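Local coordinates for sensor protein (Bacteroides thetaiotaomicron, PDB 2X7X) that binds fructose through its periplasmic domain and, as part of a hybrid two-component system, probably passes the signal on by histidine kinase activity to control transcription, at residues Val11-Asp16 with Ile67-Glu72; Glu72-Thr77 with Lys96-Lys101; Lys128-Glu133 with Lys161-Ala166; Pro187-Val192 with Lys214-Val219. All blocks are in the same frame, centred on the assembly; numbering follows the deposited sequence.

Contact 1 of 4, residues Val11-Asp16 with Ile67-Glu72; sequences VAQCSD and IISANE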
loop_
_atom_site.group_PDB
_atom_site.type_symbol
_atom_site.label_atom_id
_atom_site.label_comp_id
_atom_site.label_asym_id
_atom_site.label_seq_id
_atom_site.Cartn_x
_atom_site.Cartn_y
_atom_site.Cartn_z
ATOM N N VAL A 11 12.143 -1.109 26.605
ATOM C CA VAL A 11 12.358 -0.284 25.416
ATOM C C VAL A 11 12.697 1.138 25.832
ATOM O O VAL A 11 11.855 1.873 26.360
ATOM C CB VAL A 11 11.155 -0.306 24.443
ATOM C CG1 VAL A 11 11.397 0.615 23.240
ATOM C CG2 VAL A 11 10.878 -1.729 23.952
ATOM N N ALA A 12 13.951 1.508 25.610
ATOM C CA ALA A 12 14.399 2.862 25.883
ATOM C C ALA A 12 14.335 3.640 24.576
ATOM O O ALA A 12 15.092 3.372 23.628
ATOM C CB ALA A 12 15.805 2.858 26.458
ATOM N N GLN A 13 13.417 4.595 24.532
ATOM C CA GLN A 13 13.087 5.293 23.299
ATOM C C GLN A 13 13.524 6.744 23.429
ATOM O O GLN A 13 13.233 7.386 24.435
ATOM C CB GLN A 13 11.578 5.182 23.072
ATOM C CG GLN A 13 11.092 5.422 21.675
ATOM C CD GLN A 13 11.393 4.286 20.728
ATOM O OE1 GLN A 13 12.467 4.240 20.131
ATOM N NE2 GLN A 13 10.430 3.387 20.544
ATOM N N CYS A 14 14.220 7.253 22.414
ATOM C CA CYS A 14 14.818 8.589 22.478
ATOM C C CYS A 14 13.798 9.726 22.504
ATOM O O CYS A 14 14.074 10.821 23.004
ATOM C CB CYS A 14 15.813 8.791 21.328
ATOM S SG CYS A 14 15.138 8.523 19.656
ATOM N N SER A 15 12.614 9.471 21.973
ATOM C CA SER A 15 11.589 10.499 21.944
ATOM C C SER A 15 10.208 9.907 21.778
ATOM O O SER A 15 10.057 8.684 21.735
ATOM C CB SER A 15 11.875 11.531 20.836
ATOM O OG SER A 15 12.292 10.917 19.637
ATOM N N ASP A 16 9.211 10.791 21.685
ATOM C CA ASP A 16 7.804 10.388 21.564
ATOM C C ASP A 16 7.036 11.232 20.545
ATOM O O ASP A 16 6.949 12.446 20.686
ATOM C CB ASP A 16 7.111 10.470 22.915
ATOM C CG ASP A 16 5.642 10.168 22.814
ATOM O OD1 ASP A 16 5.301 9.002 22.471
ATOM O OD2 ASP A 16 4.840 11.110 23.042
ATOM N N ILE A 67 15.844 -3.011 24.391
ATOM C CA ILE A 67 15.735 -2.379 23.078
ATOM C C ILE A 67 15.903 -0.875 23.252
ATOM O O ILE A 67 15.121 -0.230 23.953
ATOM C CB ILE A 67 14.382 -2.694 22.381
ATOM C CG1 ILE A 67 14.266 -4.179 22.048
ATOM C CG2 ILE A 67 14.241 -1.910 21.083
ATOM C CD1 ILE A 67 12.837 -4.629 21.847
ATOM N N ILE A 68 16.929 -0.323 22.614
ATOM C CA ILE A 68 17.192 1.114 22.707
ATOM C C ILE A 68 17.418 1.789 21.353
ATOM O O ILE A 68 18.038 1.226 20.444
ATOM C CB ILE A 68 18.390 1.441 23.671
ATOM C CG1 ILE A 68 18.564 2.953 23.825
ATOM C CG2 ILE A 68 19.676 0.819 23.174
ATOM C CD1 ILE A 68 19.635 3.372 24.782
ATOM N N SER A 69 16.913 3.013 21.251
ATOM C CA SER A 69 17.238 3.921 20.163
ATOM C C SER A 69 18.023 5.115 20.724
ATOM O O SER A 69 17.442 6.018 21.332
ATOM C CB SER A 69 15.958 4.369 19.455
ATOM O OG SER A 69 16.178 5.585 18.754
ATOM N N ALA A 70 19.340 5.118 20.503
ATOM C CA ALA A 70 20.267 6.068 21.152
ATOM C C ALA A 70 20.139 7.535 20.712
ATOM O O ALA A 70 20.533 7.894 19.602
ATOM C CB ALA A 70 21.705 5.582 20.985
ATOM N N ASN A 71 19.627 8.378 21.611
ATOM C CA ASN A 71 19.306 9.791 21.327
ATOM C C ASN A 71 20.388 10.555 20.581
ATOM O O ASN A 71 20.115 11.218 19.583
ATOM C CB ASN A 71 18.949 10.536 22.611
ATOM C CG ASN A 71 18.492 11.959 22.353
ATOM O OD1 ASN A 71 17.458 12.180 21.740
ATOM N ND2 ASN A 71 19.250 12.926 22.838
ATOM N N GLU A 72 21.605 10.485 21.101
ATOM C CA GLU A 72 22.782 10.960 20.409
ATOM C C GLU A 72 23.794 9.852 20.574
ATOM O O GLU A 72 23.733 9.120 21.553
ATOM C CB GLU A 72 23.294 12.262 21.016
ATOM C CG GLU A 72 22.244 13.354 21.052
ATOM C CD GLU A 72 22.817 14.736 21.244
ATOM O OE1 GLU A 72 22.428 15.407 22.222
ATOM O OE2 GLU A 72 23.651 15.162 20.417
#

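Contact 2 of 4, residues Glu72-Thr77 with Lys96-Lys101; sequences EAAPMT and KILSDK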
loop_
_atom_site.group_PDB
_atom_site.type_symbol
_atom_site.label_atom_id
_atom_site.label_comp_id
_atom_site.label_asym_id
_atom_site.label_seq_id
_atom_site.Cartn_x
_atom_site.Cartn_y
_atom_site.Cartn_z
ATOM N N GLU A 72 21.605 10.485 21.101
ATOM C CA GLU A 72 22.782 10.960 20.409
ATOM C C GLU A 72 23.794 9.852 20.574
ATOM O O GLU A 72 23.733 9.120 21.553
ATOM C CB GLU A 72 23.294 12.262 21.016
ATOM C CG GLU A 72 22.244 13.354 21.052
ATOM C CD GLU A 72 22.817 14.736 21.244
ATOM O OE1 GLU A 72 22.428 15.407 22.222
ATOM O OE2 GLU A 72 23.651 15.162 20.417
ATOM N N ALA A 73 24.713 9.725 19.621
ATOM C CA ALA A 73 25.634 8.585 19.571
ATOM C C ALA A 73 26.670 8.565 20.691
ATOM O O ALA A 73 26.788 7.576 21.419
ATOM C CB ALA A 73 26.326 8.518 18.213
ATOM N N ALA A 74 27.410 9.660 20.815
ATOM C CA ALA A 74 28.487 9.775 21.790
ATOM C C ALA A 74 28.043 9.636 23.263
ATOM O O ALA A 74 28.546 8.754 23.968
ATOM C CB ALA A 74 29.277 11.086 21.568
ATOM N N PRO A 75 27.095 10.491 23.728
ATOM C CA PRO A 75 26.728 10.462 25.140
ATOM C C PRO A 75 26.114 9.148 25.579
ATOM O O PRO A 75 26.260 8.772 26.736
ATOM C CB PRO A 75 25.698 11.583 25.259
ATOM C CG PRO A 75 25.995 12.490 24.107
ATOM C CD PRO A 75 26.365 11.552 23.008
ATOM N N MET A 76 25.453 8.440 24.677
ATOM C CA MET A 76 24.789 7.209 25.076
ATOM C C MET A 76 25.682 5.968 25.010
ATOM O O MET A 76 25.330 4.916 25.557
ATOM C CB MET A 76 23.517 6.996 24.255
ATOM C CG MET A 76 22.314 6.583 25.106
ATOM S SD MET A 76 21.929 7.790 26.418
ATOM C CE MET A 76 21.890 9.303 25.482
ATOM N N THR A 77 26.829 6.087 24.348
ATOM C CA THR A 77 27.738 4.948 24.192
ATOM C C THR A 77 28.140 4.329 25.543
ATOM O O THR A 77 27.901 3.145 25.757
ATOM C CB THR A 77 28.973 5.290 23.305
ATOM O OG1 THR A 77 28.533 5.578 21.974
ATOM C CG2 THR A 77 29.963 4.121 23.256
ATOM N N LYS A 96 22.193 4.645 16.252
ATOM C CA LYS A 96 23.349 3.811 16.612
ATOM C C LYS A 96 24.183 4.445 17.737
ATOM O O LYS A 96 23.977 5.605 18.110
ATOM C CB LYS A 96 24.292 3.637 15.410
ATOM C CG LYS A 96 23.804 2.851 14.202
ATOM C CD LYS A 96 24.721 3.227 13.035
ATOM C CE LYS A 96 24.406 2.508 11.751
ATOM N NZ LYS A 96 25.134 3.134 10.593
ATOM N N ILE A 97 25.146 3.675 18.242
ATOM C CA ILE A 97 26.176 4.186 19.145
ATOM C C ILE A 97 27.530 4.107 18.446
ATOM O O ILE A 97 27.598 3.819 17.245
ATOM C CB ILE A 97 26.201 3.440 20.501
ATOM C CG1 ILE A 97 26.404 1.938 20.302
ATOM C CG2 ILE A 97 24.929 3.724 21.290
ATOM C CD1 ILE A 97 26.727 1.181 21.574
ATOM N N LEU A 98 28.605 4.355 19.189
ATOM C CA LEU A 98 29.932 4.457 18.592
ATOM C C LEU A 98 30.875 3.300 18.919
ATOM O O LEU A 98 32.089 3.434 18.803
ATOM C CB LEU A 98 30.567 5.806 18.949
ATOM C CG LEU A 98 29.772 7.034 18.492
ATOM C CD1 LEU A 98 30.485 8.311 18.880
ATOM C CD2 LEU A 98 29.472 6.991 16.977
ATOM N N SER A 99 30.317 2.164 19.312
ATOM C CA SER A 99 31.108 0.964 19.534
ATOM C C SER A 99 30.280 -0.253 19.187
ATOM O O SER A 99 29.124 -0.126 18.785
ATOM C CB SER A 99 31.581 0.877 20.978
ATOM O OG SER A 99 30.481 0.682 21.838
ATOM N N ASP A 100 30.871 -1.431 19.359
ATOM C CA ASP A 100 30.280 -2.685 18.890
ATOM C C ASP A 100 29.797 -3.509 20.071
ATOM O O ASP A 100 29.588 -4.717 19.968
ATOM C CB ASP A 100 31.317 -3.472 18.082
ATOM C CG ASP A 100 32.541 -3.874 18.911
ATOM O OD1 ASP A 100 32.856 -3.228 19.940
ATOM O OD2 ASP A 100 33.202 -4.847 18.514
ATOM N N LYS A 101 29.641 -2.846 21.207
ATOM C CA LYS A 101 29.246 -3.535 22.413
ATOM C C LYS A 101 27.731 -3.511 22.533
ATOM O O LYS A 101 27.157 -2.733 23.300
ATOM C CB LYS A 101 29.978 -2.951 23.630
ATOM C CG LYS A 101 31.488 -3.308 23.637
ATOM C CD LYS A 101 32.256 -2.671 24.819
ATOM C CE LYS A 101 33.661 -3.256 24.973
ATOM N NZ LYS A 101 34.428 -3.153 23.692
#

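Contact 3 of 4, residues Lys128-Glu133 with Lys161-Ala166; sequences KGNIVE and KLIDKA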
loop_
_atom_site.group_PDB
_atom_site.type_symbol
_atom_site.label_atom_id
_atom_site.label_comp_id
_atom_site.label_asym_id
_atom_site.label_seq_id
_atom_site.Cartn_x
_atom_site.Cartn_y
_atom_site.Cartn_z
ATOM N N LYS A 128 20.715 21.779 -11.718
ATOM C CA LYS A 128 21.057 23.172 -11.425
ATOM C C LYS A 128 20.116 23.739 -10.358
ATOM O O LYS A 128 18.896 23.697 -10.518
ATOM C CB LYS A 128 20.995 24.011 -12.721
ATOM C CG LYS A 128 21.348 25.525 -12.562
ATOM C CD LYS A 128 21.634 26.224 -13.928
ATOM C CE LYS A 128 21.893 27.752 -13.741
ATOM N NZ LYS A 128 23.118 28.110 -12.933
ATOM N N GLY A 129 20.681 24.261 -9.270
ATOM C CA GLY A 129 19.874 24.905 -8.248
ATOM C C GLY A 129 20.442 24.959 -6.839
ATOM O O GLY A 129 21.431 24.286 -6.515
ATOM N N ASN A 130 19.795 25.770 -6.002
ATOM C CA ASN A 130 20.224 25.984 -4.628
ATOM C C ASN A 130 19.350 25.224 -3.630
ATOM O O ASN A 130 18.123 25.312 -3.684
ATOM C CB ASN A 130 20.172 27.471 -4.295
ATOM C CG ASN A 130 21.091 28.298 -5.158
ATOM O OD1 ASN A 130 22.182 27.864 -5.547
ATOM N ND2 ASN A 130 20.659 29.512 -5.455
ATOM N N ILE A 131 19.995 24.497 -2.725
ATOM C CA ILE A 131 19.311 23.683 -1.724
ATOM C C ILE A 131 19.615 24.220 -0.328
ATOM O O ILE A 131 20.759 24.616 -0.047
ATOM C CB ILE A 131 19.782 22.195 -1.756
ATOM C CG1 ILE A 131 19.798 21.644 -3.177
ATOM C CG2 ILE A 131 18.919 21.319 -0.839
ATOM C CD1 ILE A 131 20.328 20.198 -3.265
ATOM N N VAL A 132 18.605 24.237 0.538
ATOM C CA VAL A 132 18.847 24.418 1.965
ATOM C C VAL A 132 18.515 23.109 2.698
ATOM O O VAL A 132 17.584 22.395 2.290
ATOM C CB VAL A 132 18.101 25.657 2.553
ATOM C CG1 VAL A 132 18.624 26.931 1.923
ATOM C CG2 VAL A 132 16.590 25.572 2.352
ATOM N N GLU A 133 19.285 22.792 3.749
ATOM C CA GLU A 133 19.127 21.561 4.540
ATOM C C GLU A 133 18.742 21.869 5.969
ATOM O O GLU A 133 19.348 22.709 6.611
ATOM C CB GLU A 133 20.418 20.737 4.547
ATOM C CG GLU A 133 20.288 19.345 5.173
ATOM C CD GLU A 133 21.581 18.522 5.144
ATOM O OE1 GLU A 133 22.681 19.107 5.071
ATOM O OE2 GLU A 133 21.512 17.277 5.227
ATOM N N LYS A 161 23.909 23.143 -5.439
ATOM C CA LYS A 161 24.688 23.701 -4.341
ATOM C C LYS A 161 23.931 23.763 -3.023
ATOM O O LYS A 161 22.834 24.291 -2.949
ATOM C CB LYS A 161 25.177 25.095 -4.698
ATOM C CG LYS A 161 25.962 25.147 -6.008
ATOM C CD LYS A 161 26.276 26.572 -6.414
ATOM C CE LYS A 161 26.931 26.613 -7.791
ATOM N NZ LYS A 161 26.407 27.771 -8.627
ATOM N N LEU A 162 24.539 23.218 -1.980
ATOM C CA LEU A 162 24.058 23.427 -0.643
ATOM C C LEU A 162 24.498 24.820 -0.168
ATOM O O LEU A 162 25.686 25.050 0.084
ATOM C CB LEU A 162 24.564 22.324 0.290
ATOM C CG LEU A 162 24.041 22.413 1.728
ATOM C CD1 LEU A 162 22.509 22.319 1.773
ATOM C CD2 LEU A 162 24.673 21.350 2.603
ATOM N N ILE A 163 23.539 25.742 -0.051
ATOM C CA ILE A 163 23.834 27.131 0.327
ATOM C C ILE A 163 23.530 27.476 1.794
ATOM O O ILE A 163 23.876 28.567 2.260
ATOM C CB ILE A 163 23.112 28.163 -0.600
ATOM C CG1 ILE A 163 21.582 28.104 -0.413
ATOM C CG2 ILE A 163 23.508 27.958 -2.044
ATOM C CD1 ILE A 163 20.844 29.357 -0.881
ATOM N N ASP A 164 22.871 26.567 2.512
ATOM C CA ASP A 164 22.582 26.776 3.945
ATOM C C ASP A 164 22.126 25.496 4.648
ATOM O O ASP A 164 21.481 24.635 4.042
ATOM C CB ASP A 164 21.544 27.892 4.159
ATOM C CG ASP A 164 21.782 28.681 5.450
ATOM O OD1 ASP A 164 22.235 28.087 6.459
ATOM O OD2 ASP A 164 21.514 29.910 5.450
ATOM N N LYS A 165 22.461 25.400 5.933
ATOM C CA LYS A 165 22.182 24.217 6.746
ATOM C C LYS A 165 21.944 24.614 8.206
ATOM O O LYS A 165 22.623 25.485 8.745
ATOM C CB LYS A 165 23.354 23.241 6.655
ATOM C CG LYS A 165 23.199 21.958 7.455
ATOM C CD LYS A 165 24.330 20.970 7.143
ATOM C CE LYS A 165 25.692 21.471 7.603
ATOM N NZ LYS A 165 25.877 21.223 9.044
ATOM N N ALA A 166 20.977 23.979 8.847
ATOM C CA ALA A 166 20.708 24.258 10.237
ATOM C C ALA A 166 20.182 22.999 10.877
ATOM O O ALA A 166 19.616 22.142 10.189
ATOM C CB ALA A 166 19.705 25.390 10.369
#

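Contact 4 of 4, residues Pro187-Val192 with Lys214-Val219; sequences PKIDAV and KEMIFV. With K (potassium ion), chain F.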
loop_
_atom_site.group_PDB
_atom_site.type_symbol
_atom_site.label_atom_id
_atom_site.label_comp_id
_atom_site.label_asym_id
_atom_site.label_seq_id
_atom_site.Cartn_x
_atom_site.Cartn_y
_atom_site.Cartn_z
ATOM N N PRO A 187 17.611 34.946 -1.518
ATOM C CA PRO A 187 16.520 35.212 -2.488
ATOM C C PRO A 187 16.226 34.064 -3.462
ATOM O O PRO A 187 15.120 33.977 -3.992
ATOM C CB PRO A 187 17.019 36.441 -3.261
ATOM C CG PRO A 187 18.505 36.439 -3.078
ATOM C CD PRO A 187 18.733 35.890 -1.687
ATOM N N LYS A 188 17.209 33.205 -3.707
ATOM C CA LYS A 188 17.013 32.099 -4.624
ATOM C C LYS A 188 17.210 30.762 -3.901
ATOM O O LYS A 188 18.348 30.353 -3.617
ATOM C CB LYS A 188 17.935 32.217 -5.845
ATOM C CG LYS A 188 17.377 31.529 -7.091
ATOM C CD LYS A 188 18.482 30.930 -7.993
ATOM C CE LYS A 188 17.869 30.174 -9.207
ATOM N NZ LYS A 188 18.615 28.908 -9.543
ATOM N N ILE A 189 16.091 30.109 -3.582
ATOM C CA ILE A 189 16.090 28.765 -3.032
ATOM C C ILE A 189 15.206 27.841 -3.891
ATOM O O ILE A 189 14.019 28.090 -4.082
ATOM C CB ILE A 189 15.633 28.744 -1.537
ATOM C CG1 ILE A 189 16.548 29.625 -0.663
ATOM C CG2 ILE A 189 15.611 27.307 -1.002
ATOM C CD1 ILE A 189 15.971 29.940 0.729
ATOM N N ASP A 190 15.788 26.764 -4.399
ATOM C CA ASP A 190 15.062 25.869 -5.300
ATOM C C ASP A 190 14.587 24.568 -4.630
ATOM O O ASP A 190 13.732 23.862 -5.170
ATOM C CB ASP A 190 15.902 25.595 -6.562
ATOM C CG ASP A 190 16.454 26.874 -7.177
ATOM O OD1 ASP A 190 15.658 27.745 -7.582
ATOM O OD2 ASP A 190 17.687 27.028 -7.228
ATOM N N ALA A 191 15.122 24.270 -3.447
ATOM C CA ALA A 191 14.781 23.028 -2.759
ATOM C C ALA A 191 15.070 23.054 -1.280
ATOM O O ALA A 191 16.091 23.584 -0.833
ATOM C CB ALA A 191 15.497 21.837 -3.395
ATOM N N VAL A 192 14.169 22.436 -0.528
ATOM C CA VAL A 192 14.356 22.220 0.901
ATOM C C VAL A 192 14.506 20.727 1.127
ATOM O O VAL A 192 13.657 19.940 0.706
ATOM C CB VAL A 192 13.147 22.794 1.719
ATOM C CG1 VAL A 192 13.346 22.621 3.219
ATOM C CG2 VAL A 192 12.959 24.258 1.372
ATOM N N LYS A 214 5.986 28.338 -3.835
ATOM C CA LYS A 214 5.934 27.822 -5.209
ATOM C C LYS A 214 7.285 27.952 -5.933
ATOM O O LYS A 214 7.427 27.543 -7.075
ATOM C CB LYS A 214 4.783 28.460 -5.999
ATOM C CG LYS A 214 3.413 28.074 -5.456
ATOM C CD LYS A 214 2.248 28.812 -6.144
ATOM C CE LYS A 214 0.908 28.275 -5.610
ATOM N NZ LYS A 214 -0.246 28.462 -6.551
ATOM N N GLU A 215 8.280 28.493 -5.247
ATOM C CA GLU A 215 9.602 28.692 -5.852
ATOM C C GLU A 215 10.540 27.519 -5.634
ATOM O O GLU A 215 11.658 27.533 -6.128
ATOM C CB GLU A 215 10.274 29.946 -5.284
ATOM C CG GLU A 215 9.549 31.257 -5.556
ATOM C CD GLU A 215 10.236 32.446 -4.901
ATOM O OE1 GLU A 215 11.118 32.256 -4.025
ATOM O OE2 GLU A 215 9.894 33.586 -5.271
ATOM N N MET A 216 10.090 26.522 -4.878
ATOM C CA MET A 216 10.965 25.464 -4.388
ATOM C C MET A 216 10.198 24.176 -4.140
ATOM O O MET A 216 8.986 24.196 -3.909
ATOM C CB MET A 216 11.676 25.912 -3.102
ATOM C CG MET A 216 10.745 26.243 -1.940
ATOM S SD MET A 216 11.568 27.078 -0.572
ATOM C CE MET A 216 11.629 28.775 -1.177
ATOM N N ILE A 217 10.908 23.054 -4.209
ATOM C CA ILE A 217 10.326 21.761 -3.872
ATOM C C ILE A 217 10.678 21.402 -2.432
ATOM O O ILE A 217 11.674 21.910 -1.886
ATOM C CB ILE A 217 10.843 20.643 -4.800
ATOM C CG1 ILE A 217 12.370 20.508 -4.683
ATOM C CG2 ILE A 217 10.332 20.850 -6.257
ATOM C CD1 ILE A 217 12.875 19.163 -5.099
ATOM N N PHE A 218 9.866 20.535 -1.826
ATOM C CA PHE A 218 10.075 20.101 -0.442
ATOM C C PHE A 218 10.236 18.592 -0.357
ATOM O O PHE A 218 9.383 17.836 -0.842
ATOM C CB PHE A 218 8.935 20.577 0.474
ATOM C CG PHE A 218 8.858 22.073 0.610
ATOM C CD1 PHE A 218 9.444 22.721 1.708
ATOM C CD2 PHE A 218 8.236 22.853 -0.377
ATOM C CE1 PHE A 218 9.398 24.129 1.816
ATOM C CE2 PHE A 218 8.186 24.250 -0.269
ATOM C CZ PHE A 218 8.763 24.884 0.817
ATOM N N VAL A 219 11.341 18.157 0.255
ATOM C CA VAL A 219 11.595 16.725 0.446
ATOM C C VAL A 219 11.813 16.385 1.913
ATOM O O VAL A 219 12.555 17.072 2.613
ATOM C CB VAL A 219 12.768 16.211 -0.427
ATOM C CG1 VAL A 219 12.864 14.714 -0.327
ATOM C CG2 VAL A 219 12.573 16.627 -1.891
HETATM K K K F . 6.201 23.737 -3.826
HETATM O O HOH W 1 3.566 21.667 -4.291
#

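Contact 1 of 4, residues Val11-Asp16 with Ile67-Glu72
Val11 lies alongside Ile67, pointing the same way, and its CG2 methyl rests 4.0 Å from CB of Ile67. With CG1 anti to the backbone N (chi1 178°), it is CG2, the branch beside that N, that faces the isoleucine. On the other face of the sheet CB of Ala12 meets CG1 of Ile68 at 3.8 Å; the small methyl suits a place where both residues also touch Val55 of helix 48-60. The backbones pair in parallel: Ala12 N bonds to Ile67 O at 2.7 Å, and Ser69 N to Ala12 O at 3.0 Å. Strands 8-13 and 65-68 are thus neighbours in the parallel sheet of one lobe of a periplasmic binding protein fold, and beyond their C-terminal ends lies the sugar pocket. There the packing turns polar: SG of Cys14 stands 3.2 Å from OG of Ser69. That serine hydroxyl is hydrogen-bonded to Asp94, a fructose-binding residue, so Ser69 acts in the second shell. CB of Cys14 makes van der Waals contact with CA of Asn71 at 3.6 Å. Gln13, bent at chi2 (74°), brings OE1 to 3.6 Å from CB of Ser69; its NE2 bonds to Asn24 and its OE1, weakly, to fructose-binding Arg20.

Contact 2 of 4, residues Glu72-Thr77 with Lys96-Lys101
Thr77 turns its hydroxyl into the tight part of this contact, where OG1 is used twice. It accepts a hydrogen bond from Leu98 N at 3.0 Å (N-H...O angle 154°) and donates its own proton to Ala73 O at 2.7 Å, approaching from above that carbonyl's plane. With OG1 beside the backbone N (chi1 -65°), the hydroxyl reaches back one helical turn to that carbonyl while still facing the loop. CB of Ile97 comes within 3.5 Å of the same OG1, its branched side chain crossing the threonine at a slant. A valine here would probably leave Leu98 N-H without its acceptor and free the loop to shift against the helix. Ala73 is small enough to admit Leu98, whose CD2 lies 3.7 Å from its CB.

The outer side is looser. CD1 of Leu98 lies 4.0 Å from CB of Ala74, and both residues are exposed. CG2 of Thr77 lies 3.8 Å from OG of Ser99, which is bonded to Glu81 farther along the helix. Lys96 leads its amine away to a salt bridge with Glu145 of the second lobe.

Helix 73-85 is thereby joined at its first turn to the loop between strands 90-93 and 104-108; Ile97 also packs on Val80 and Ala70, while Met76 leans on Asn48 and Gln51 of helix 48-60.

Contact 3 of 4, residues Lys128-Glu133 with Lys161-Ala166
The amide of Asn130 carries CG2 of Ile163 over one face, 3.7 Å from OD1 and displaced toward that oxygen, while CB of Lys161 lies beyond OD1; ND2 is bonded to Lys188 O. In the carboxylate of Glu133, OE1 is flanked obliquely, by CD and CG of Lys165 on one side of the plane and CD2 of Leu162 on the other. OE1 bonds to His147 and OE2 to His195, so this buried acid has a partner for each oxygen. Strands 128-135 and 159-167 are parallel neighbours joined by a right-handed beta-alpha-beta crossover through helix 141-155. Ile131 pairs with Leu162 and Glu133 with Lys165, so one strand spends an extra residue: a beta bulge at Ile163, whose backbone turns toward helical values (psi -9°). CG1 of Ile163 meets CG1 of Val132 at 3.9 Å. Replacing Ile163 by an alanine would probably uncover the Asn130 amide and open a gap beside Val132. Gly129, with phi 155°, occupies a backbone shape that calls for glycine. Asp164 OD2 forms a salt bridge with Arg185 and a hydrogen bond with His186; the arginine's charge would probably favour the ionised acid. Both backbone groups of Ile131 are tied to the same neighbouring strand: its N bonds to Lys161 O at 2.9 Å and its O receives Ile163 N at 3.0 Å. Past the bulge, Ala166 N bonds to Glu133 O at 3.0 Å.

Contact 4 of 4, residues Pro187-Val192 with Lys214-Val219
Val192 is the bump of this contact: its CG2 methyl fits between two larger side chains of the other segment, 3.7 Å from SD of Met216 and 3.6 Å from CE1 of Phe218. CB and CG2 of the valine meet ring atoms CD1 and CE1, and the two side chains point the same way. Met216 fills the next hollow. With CG between the backbone N and the carbonyl carbon (chi1 61°), and a bend at chi3 (80°), its thioether chain lies alongside Ile189 and brings CE to 4.0 Å from that residue's CB. An unbranched, flexible methionine suits this curved groove, which Met179 and Leu183 of helix 172-185 help to close. On the opposite face Ala191 offers only a methyl, and CG1 of Ile217 settles 3.6 Å from CB of this alanine; Ile121 of helix 110-124 packs against the alanine there.

The bumps are brought into step by a parallel pairing of strands 191-194 and 217-220, joined by helix 199-209 in another beta-alpha-beta unit of the second lobe. Ile217 N bonds to Asp190 O at 3.1 Å, Val192 N to Ile217 O at 2.9 Å, and Val219 N to Val192 O at 3.0 Å. OD2 of Asp190 accepts Asn130 N of the neighbouring strand and also forms a salt bridge with Lys188 NZ. The carbonyl of Met216 binds a potassium ion at 2.8 Å, together with Glu213 O; CD2 and CE2 of Phe218 are the ring atoms near this ion, and the ring also meets Tyr204 edge-to-face.

Along the chain the four contacts follow in series, and they divide between the two lobes of the periplasmic binding protein fold. Contacts 1 and 2, centres 12 Å apart, share Glu72: strand 65-68 of the first sheet leads through a short loop into helix 73-85, and Ala70 packs against Ile97 and Met76. Contacts 3 and 4, only 9 Å between centres, are adjoining pairings of the second sheet, where strands 128-135 and 191-194 are neighbours and Asp190 OD2 probably bonds to Asn130 N. Contacts 1 and 3 lie about 30 Å apart between centres, on opposite sides of the chain's centre. The fructose pocket draws residues from both lobes, with contact 1 at its wall.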